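Cell division protein FtsX (Streptococcus pneumoniae, PDB 6HFX) forms with FtsE the ABC-transporter-type FtsEX complex of cell division, and interacts through its large extracellular loop with the peptidoglycan hydrolase PcsB. Local coordinates at residues R8-I13 and A85-A90; S56-Y61 and D78-Y83. All blocks are in the same frame, centred on the assembly; numbering follows the deposited sequence.

Contact 1 of 2, residues R8-I13 and A85-A90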
loop_
_atom_site.group_PDB
_atom_site.type_symbol
_atom_site.label_atom_id
_atom_site.label_comp_id
_atom_site.label_asym_id
_atom_site.label_seq_id
_atom_site.Cartn_x
_atom_site.Cartn_y
_atom_site.Cartn_z
ATOM N N ARG A 8 12.159 4.948 -4.130
ATOM C CA ARG A 8 10.977 4.454 -3.435
ATOM C C ARG A 8 9.772 5.312 -3.782
ATOM O O ARG A 8 9.829 6.543 -3.673
ATOM C CB ARG A 8 11.173 4.447 -1.917
ATOM C CG ARG A 8 10.345 5.495 -1.161
ATOM C CD ARG A 8 10.302 5.290 0.386
ATOM N NE ARG A 8 9.736 6.453 1.099
ATOM C CZ ARG A 8 9.604 6.566 2.422
ATOM N NH1 ARG A 8 9.992 5.586 3.232
ATOM N NH2 ARG A 8 9.077 7.673 2.935
ATOM N N VAL A 9 8.696 4.652 -4.217
ATOM C CA VAL A 9 7.369 5.245 -4.305
ATOM C C VAL A 9 6.458 4.503 -3.335
ATOM O O VAL A 9 6.503 3.271 -3.244
ATOM C CB VAL A 9 6.795 5.166 -5.733
ATOM C CG1 VAL A 9 5.523 5.949 -5.800
ATOM C CG2 VAL A 9 7.792 5.680 -6.735
ATOM N N VAL A 10 5.613 5.237 -2.626
ATOM C CA VAL A 10 4.637 4.610 -1.754
ATOM C C VAL A 10 3.245 4.842 -2.360
ATOM O O VAL A 10 2.824 5.991 -2.575
ATOM C CB VAL A 10 4.762 5.143 -0.316
ATOM C CG1 VAL A 10 3.882 4.347 0.693
ATOM C CG2 VAL A 10 6.198 5.112 0.126
ATOM N N VAL A 11 2.530 3.751 -2.636
ATOM C CA VAL A 11 1.200 3.793 -3.244
ATOM C C VAL A 11 0.191 3.404 -2.174
ATOM O O VAL A 11 0.051 2.224 -1.835
ATOM C CB VAL A 11 1.111 2.869 -4.463
ATOM C CG1 VAL A 11 -0.346 2.787 -5.007
ATOM C CG2 VAL A 11 2.047 3.358 -5.542
ATOM N N TYR A 12 -0.518 4.389 -1.634
ATOM C CA TYR A 12 -1.517 4.130 -0.606
ATOM C C TYR A 12 -2.834 3.721 -1.239
ATOM O O TYR A 12 -3.238 4.266 -2.267
ATOM C CB TYR A 12 -1.728 5.366 0.262
ATOM C CG TYR A 12 -0.463 5.796 0.895
ATOM C CD1 TYR A 12 0.028 5.145 2.018
ATOM C CD2 TYR A 12 0.280 6.829 0.347
ATOM C CE1 TYR A 12 1.223 5.558 2.605
ATOM C CE2 TYR A 12 1.441 7.228 0.900
ATOM C CZ TYR A 12 1.921 6.605 2.018
ATOM O OH TYR A 12 3.118 7.075 2.521
ATOM N N ILE A 13 -3.508 2.785 -0.600
ATOM C CA ILE A 13 -4.685 2.130 -1.154
ATOM C C ILE A 13 -5.937 2.678 -0.485
ATOM O O ILE A 13 -5.942 2.982 0.718
ATOM C CB ILE A 13 -4.591 0.603 -0.977
ATOM C CG1 ILE A 13 -3.562 0.012 -1.931
ATOM C CG2 ILE A 13 -5.960 -0.052 -1.193
ATOM C CD1 ILE A 13 -3.037 -1.301 -1.464
ATOM N N ALA A 85 -0.588 0.060 1.920
ATOM C CA ALA A 85 0.278 0.678 0.934
ATOM C C ALA A 85 1.032 -0.402 0.182
ATOM O O ALA A 85 1.211 -1.510 0.677
ATOM C CB ALA A 85 1.280 1.655 1.593
ATOM N N TYR A 86 1.471 -0.052 -1.025
ATOM C CA TYR A 86 2.499 -0.788 -1.751
ATOM C C TYR A 86 3.767 0.070 -1.769
ATOM O O TYR A 86 3.757 1.212 -2.249
ATOM C CB TYR A 86 2.066 -1.147 -3.181
ATOM C CG TYR A 86 1.136 -2.327 -3.232
ATOM C CD1 TYR A 86 1.542 -3.569 -2.770
ATOM C CD2 TYR A 86 -0.152 -2.200 -3.719
ATOM C CE1 TYR A 86 0.709 -4.634 -2.801
ATOM C CE2 TYR A 86 -1.009 -3.285 -3.747
ATOM C CZ TYR A 86 -0.564 -4.487 -3.287
ATOM O OH TYR A 86 -1.385 -5.560 -3.297
ATOM N N ILE A 87 4.855 -0.477 -1.252
ATOM C CA ILE A 87 6.156 0.172 -1.349
ATOM C C ILE A 87 6.827 -0.370 -2.606
ATOM O O ILE A 87 7.140 -1.565 -2.701
ATOM C CB ILE A 87 7.013 -0.058 -0.102
ATOM C CG1 ILE A 87 6.419 0.700 1.092
ATOM C CG2 ILE A 87 8.415 0.487 -0.347
ATOM C CD1 ILE A 87 5.566 -0.098 1.989
ATOM N N VAL A 88 7.036 0.511 -3.574
ATOM C CA VAL A 88 7.469 0.168 -4.921
ATOM C C VAL A 88 8.881 0.689 -5.117
ATOM O O VAL A 88 9.197 1.821 -4.723
ATOM C CB VAL A 88 6.515 0.808 -5.939
ATOM C CG1 VAL A 88 6.834 0.394 -7.352
ATOM C CG2 VAL A 88 5.073 0.519 -5.561
ATOM N N GLU A 89 9.725 -0.120 -5.730
ATOM C CA GLU A 89 11.087 0.289 -6.024
ATOM C C GLU A 89 11.236 0.502 -7.517
ATOM O O GLU A 89 10.966 -0.417 -8.294
ATOM C CB GLU A 89 12.095 -0.752 -5.551
ATOM C CG GLU A 89 13.452 -0.557 -6.225
ATOM C CD GLU A 89 14.438 -1.647 -5.889
ATOM O OE1 GLU A 89 14.013 -2.717 -5.404
ATOM O OE2 GLU A 89 15.638 -1.435 -6.116
ATOM N N ALA A 90 11.733 1.686 -7.909
ATOM C CA ALA A 90 12.014 1.982 -9.309
ATOM C C ALA A 90 13.403 1.480 -9.699
ATOM O O ALA A 90 14.264 1.246 -8.848
ATOM C CB ALA A 90 11.906 3.483 -9.584
#
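Val11 and Val88 each hold CG1 anti to the backbone N (chi1 173° and -175°), which places both CG2 methyls beside their own backbone N; these methyls meet obliquely, Val11 CG2 lying 4.1 Å from Val88 CG2. At the strand end, the CG1 branch of Ile13 is anti to its carbonyl carbon and carries CD1 across to the Tyr86 ring, where CD1 is 3.6 Å from Tyr86 CE2. The backbones that carry these side chains pair in antiparallel fashion, with strand axes 164° apart in direction. Val9 N donates to Val88 O at 2.9 Å, and Val88 N returns a bond to Val9 O at 2.8 Å. The next hydrogen-bonded pair repeats this: Val11 N reaches Tyr86 O at 2.8 Å, and Tyr86 N reaches Val11 O at the same length. Side chains alternate accordingly. Val9, Val11, Tyr86 and Val88 share one face, where residues of helices 38-45 and 96-103, including Leu43 and Ile99, pack on them. On the opposite face Ala85 CB sits against the Tyr12 ring, 3.7 Å from CD1, and against Val10 CG1 at 3.9 Å. Tyr12 OH bonds Gln113, away from the pairing. The valines give the helix-covered face a mostly apolar character, to which Tyr86 adds a phenol hydrogen-bonded to Asp19. The chemistry is consistent with a buried strand pair whose facing N-H and C=O groups are all satisfied between Val9, Val11, Tyr86 and Val88.

Contact 2 of 2, residues S56-Y61 and D78-Y83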
loop_
_atom_site.group_PDB
_atom_site.type_symbol
_atom_site.label_atom_id
_atom_site.label_comp_id
_atom_site.label_asym_id
_atom_site.label_seq_id
_atom_site.Cartn_x
_atom_site.Cartn_y
_atom_site.Cartn_z
ATOM N N SER A 56 0.696 -3.489 5.280
ATOM C CA SER A 56 -0.673 -3.399 5.785
ATOM C C SER A 56 -0.773 -2.360 6.883
ATOM O O SER A 56 0.136 -2.230 7.703
ATOM C CB SER A 56 -1.135 -4.744 6.338
ATOM O OG SER A 56 -0.611 -4.965 7.636
ATOM N N LYS A 57 -1.918 -1.668 6.933
ATOM C CA LYS A 57 -2.077 -0.559 7.862
ATOM C C LYS A 57 -1.862 -1.011 9.296
ATOM O O LYS A 57 -1.374 -0.233 10.122
ATOM C CB LYS A 57 -3.460 0.085 7.694
ATOM C CG LYS A 57 -4.634 -0.791 8.137
ATOM C CD LYS A 57 -5.963 -0.040 8.029
ATOM C CE LYS A 57 -7.109 -0.996 8.043
ATOM N NZ LYS A 57 -7.223 -1.661 6.735
ATOM N N GLU A 58 -2.217 -2.258 9.608
ATOM C CA GLU A 58 -1.954 -2.784 10.944
ATOM C C GLU A 58 -0.456 -2.912 11.204
ATOM O O GLU A 58 0.002 -2.697 12.334
ATOM C CB GLU A 58 -2.655 -4.136 11.146
ATOM C CG GLU A 58 -4.189 -4.104 11.142
ATOM C CD GLU A 58 -4.801 -4.248 9.748
ATOM O OE1 GLU A 58 -4.171 -4.877 8.872
ATOM O OE2 GLU A 58 -5.913 -3.724 9.531
ATOM N N GLU A 59 0.322 -3.282 10.178
ATOM C CA GLU A 59 1.777 -3.308 10.312
ATOM C C GLU A 59 2.332 -1.914 10.614
ATOM O O GLU A 59 3.126 -1.735 11.547
ATOM C CB GLU A 59 2.412 -3.890 9.044
ATOM C CG GLU A 59 2.466 -5.418 9.008
ATOM C CD GLU A 59 3.125 -5.975 7.743
ATOM O OE1 GLU A 59 2.683 -5.627 6.624
ATOM O OE2 GLU A 59 4.084 -6.768 7.871
ATOM N N GLN A 60 1.924 -0.908 9.840
ATOM C CA GLN A 60 2.457 0.421 10.064
ATOM C C GLN A 60 1.978 1.004 11.384
ATOM O O GLN A 60 2.628 1.906 11.932
ATOM C CB GLN A 60 2.035 1.319 8.909
ATOM C CG GLN A 60 2.258 0.676 7.586
ATOM C CD GLN A 60 1.466 1.359 6.504
ATOM O OE1 GLN A 60 1.363 2.593 6.476
ATOM N NE2 GLN A 60 0.866 0.567 5.626
ATOM N N TYR A 61 0.845 0.517 11.899
ATOM C CA TYR A 61 0.306 1.080 13.137
ATOM C C TYR A 61 1.163 0.656 14.324
ATOM O O TYR A 61 1.411 1.459 15.236
ATOM C CB TYR A 61 -1.166 0.657 13.313
ATOM C CG TYR A 61 -2.002 1.343 14.383
ATOM C CD1 TYR A 61 -2.203 2.711 14.381
ATOM C CD2 TYR A 61 -2.646 0.594 15.357
ATOM C CE1 TYR A 61 -2.994 3.315 15.346
ATOM C CE2 TYR A 61 -3.439 1.186 16.316
ATOM C CZ TYR A 61 -3.612 2.538 16.306
ATOM O OH TYR A 61 -4.403 3.111 17.271
ATOM N N ASP A 78 -9.321 4.021 18.715
ATOM C CA ASP A 78 -10.341 4.761 17.994
ATOM C C ASP A 78 -10.196 4.516 16.489
ATOM O O ASP A 78 -10.060 5.438 15.691
ATOM C CB ASP A 78 -10.239 6.243 18.387
ATOM C CG ASP A 78 -10.982 7.184 17.458
ATOM O OD1 ASP A 78 -12.201 7.014 17.263
ATOM O OD2 ASP A 78 -10.331 8.114 16.934
ATOM N N ALA A 79 -10.239 3.235 16.091
ATOM C CA ALA A 79 -10.298 2.947 14.660
ATOM C C ALA A 79 -9.055 3.353 13.877
ATOM O O ALA A 79 -8.980 4.477 13.372
ATOM C CB ALA A 79 -11.518 3.613 14.028
ATOM N N ASN A 80 -8.037 2.484 13.857
ATOM C CA ASN A 80 -6.795 2.697 13.115
ATOM C C ASN A 80 -7.022 3.466 11.814
ATOM O O ASN A 80 -7.686 2.985 10.889
ATOM C CB ASN A 80 -6.138 1.344 12.805
ATOM C CG ASN A 80 -4.930 1.465 11.865
ATOM O OD1 ASN A 80 -4.662 2.533 11.302
ATOM N ND2 ASN A 80 -4.202 0.362 11.688
ATOM N N PRO A 81 -6.425 4.649 11.697
ATOM C CA PRO A 81 -6.662 5.536 10.545
ATOM C C PRO A 81 -5.628 5.447 9.430
ATOM O O PRO A 81 -5.652 6.313 8.549
ATOM C CB PRO A 81 -6.612 6.924 11.193
ATOM C CG PRO A 81 -5.661 6.752 12.308
ATOM C CD PRO A 81 -5.651 5.312 12.758
ATOM N N LEU A 82 -4.695 4.499 9.489
ATOM C CA LEU A 82 -3.646 4.384 8.492
ATOM C C LEU A 82 -4.142 3.650 7.228
ATOM O O LEU A 82 -5.246 3.115 7.178
ATOM C CB LEU A 82 -2.435 3.682 9.105
ATOM C CG LEU A 82 -1.873 4.281 10.402
ATOM C CD1 LEU A 82 -0.681 3.446 10.879
ATOM C CD2 LEU A 82 -1.464 5.746 10.205
ATOM N N TYR A 83 -3.308 3.633 6.187
ATOM C CA TYR A 83 -3.692 3.077 4.894
ATOM C C TYR A 83 -2.781 1.934 4.485
ATOM O O TYR A 83 -1.555 2.043 4.603
ATOM C CB TYR A 83 -3.645 4.135 3.791
ATOM C CG TYR A 83 -4.456 5.344 4.113
ATOM C CD1 TYR A 83 -3.991 6.294 5.010
ATOM C CD2 TYR A 83 -5.700 5.542 3.532
ATOM C CE1 TYR A 83 -4.753 7.421 5.317
ATOM C CE2 TYR A 83 -6.461 6.656 3.832
ATOM C CZ TYR A 83 -5.987 7.590 4.723
ATOM O OH TYR A 83 -6.746 8.695 5.025
HETATM O O HOH W 1 -0.763 4.593 6.031
#
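The Asn80 amide lies over one face of the Tyr61 ring, its plane only 18° from that of the ring; CG stands 3.8 Å above the ring plane, displaced toward the rim. Asn80 CB is more nearly centred, 4.2 Å from the Tyr61 ring centroid and almost on its normal, a CH-pi contact. At the ring's edge, near its plane, comes Leu82 CD1, which also lies 3.7 Å from Tyr61 CB. A water lies in plane at the edge of the Tyr83 ring; it donates to Gln60 OE1 and accepts from Tyr83 N, bridging helix and loop. The turn of the Asn80 amide is set chiefly by OD1, which accepts from Leu82 N at 2.7 Å and closes an Asx turn; ND2 points to the helix and adds a weak bond to Lys57 O at 3.3 Å. Lys57 CG is held between its backbone N and carbonyl carbon (chi1 68°), and the aliphatic part of the chain runs beside the loop, with CD 3.3 Å from Leu82 O. The second direct polar link is Gln60 NE2 to Tyr83 O, 3.0 Å long and bent to 141° at the hydrogen; the donor is tilted from the carbonyl plane, and the same NE2 has a weak bond to Ser55 O. Helix 57-66 begins here with a capping box: Ser56 OG accepts from Glu59 N at 3.2 Å, and Ser56 N donates to Glu59 OE1. Lys57 N is hydrogen-bonded to Asp84 OD1, the residue after Tyr83. Together these features form a surface junction in which an Asx-turn loop lies along the first turn of a helix started by a capping box.

Overall arrangement
Contact 1 joins the two central strands of the four-stranded sheet, whose 2-3-1-4 order and beta-alpha-beta-beta-alpha-beta course match a ferredoxin-like fold. Contact 2 belongs to the connection between strands 49-55 and 85-90, into which helix 57-66 is inserted, so along the chain it is nested within the loop that contact 1 closes. Their centres are about 16 Å apart, yet they meet at one strand end: Ile13 O is 3.8 Å from Tyr83 CD2, and Tyr12 CB is 4.2 Å from Tyr83 CB. Contact 1 is largely buried, whereas contact 2 lies at the surface, about 11 Å from the chain centre to its own centre.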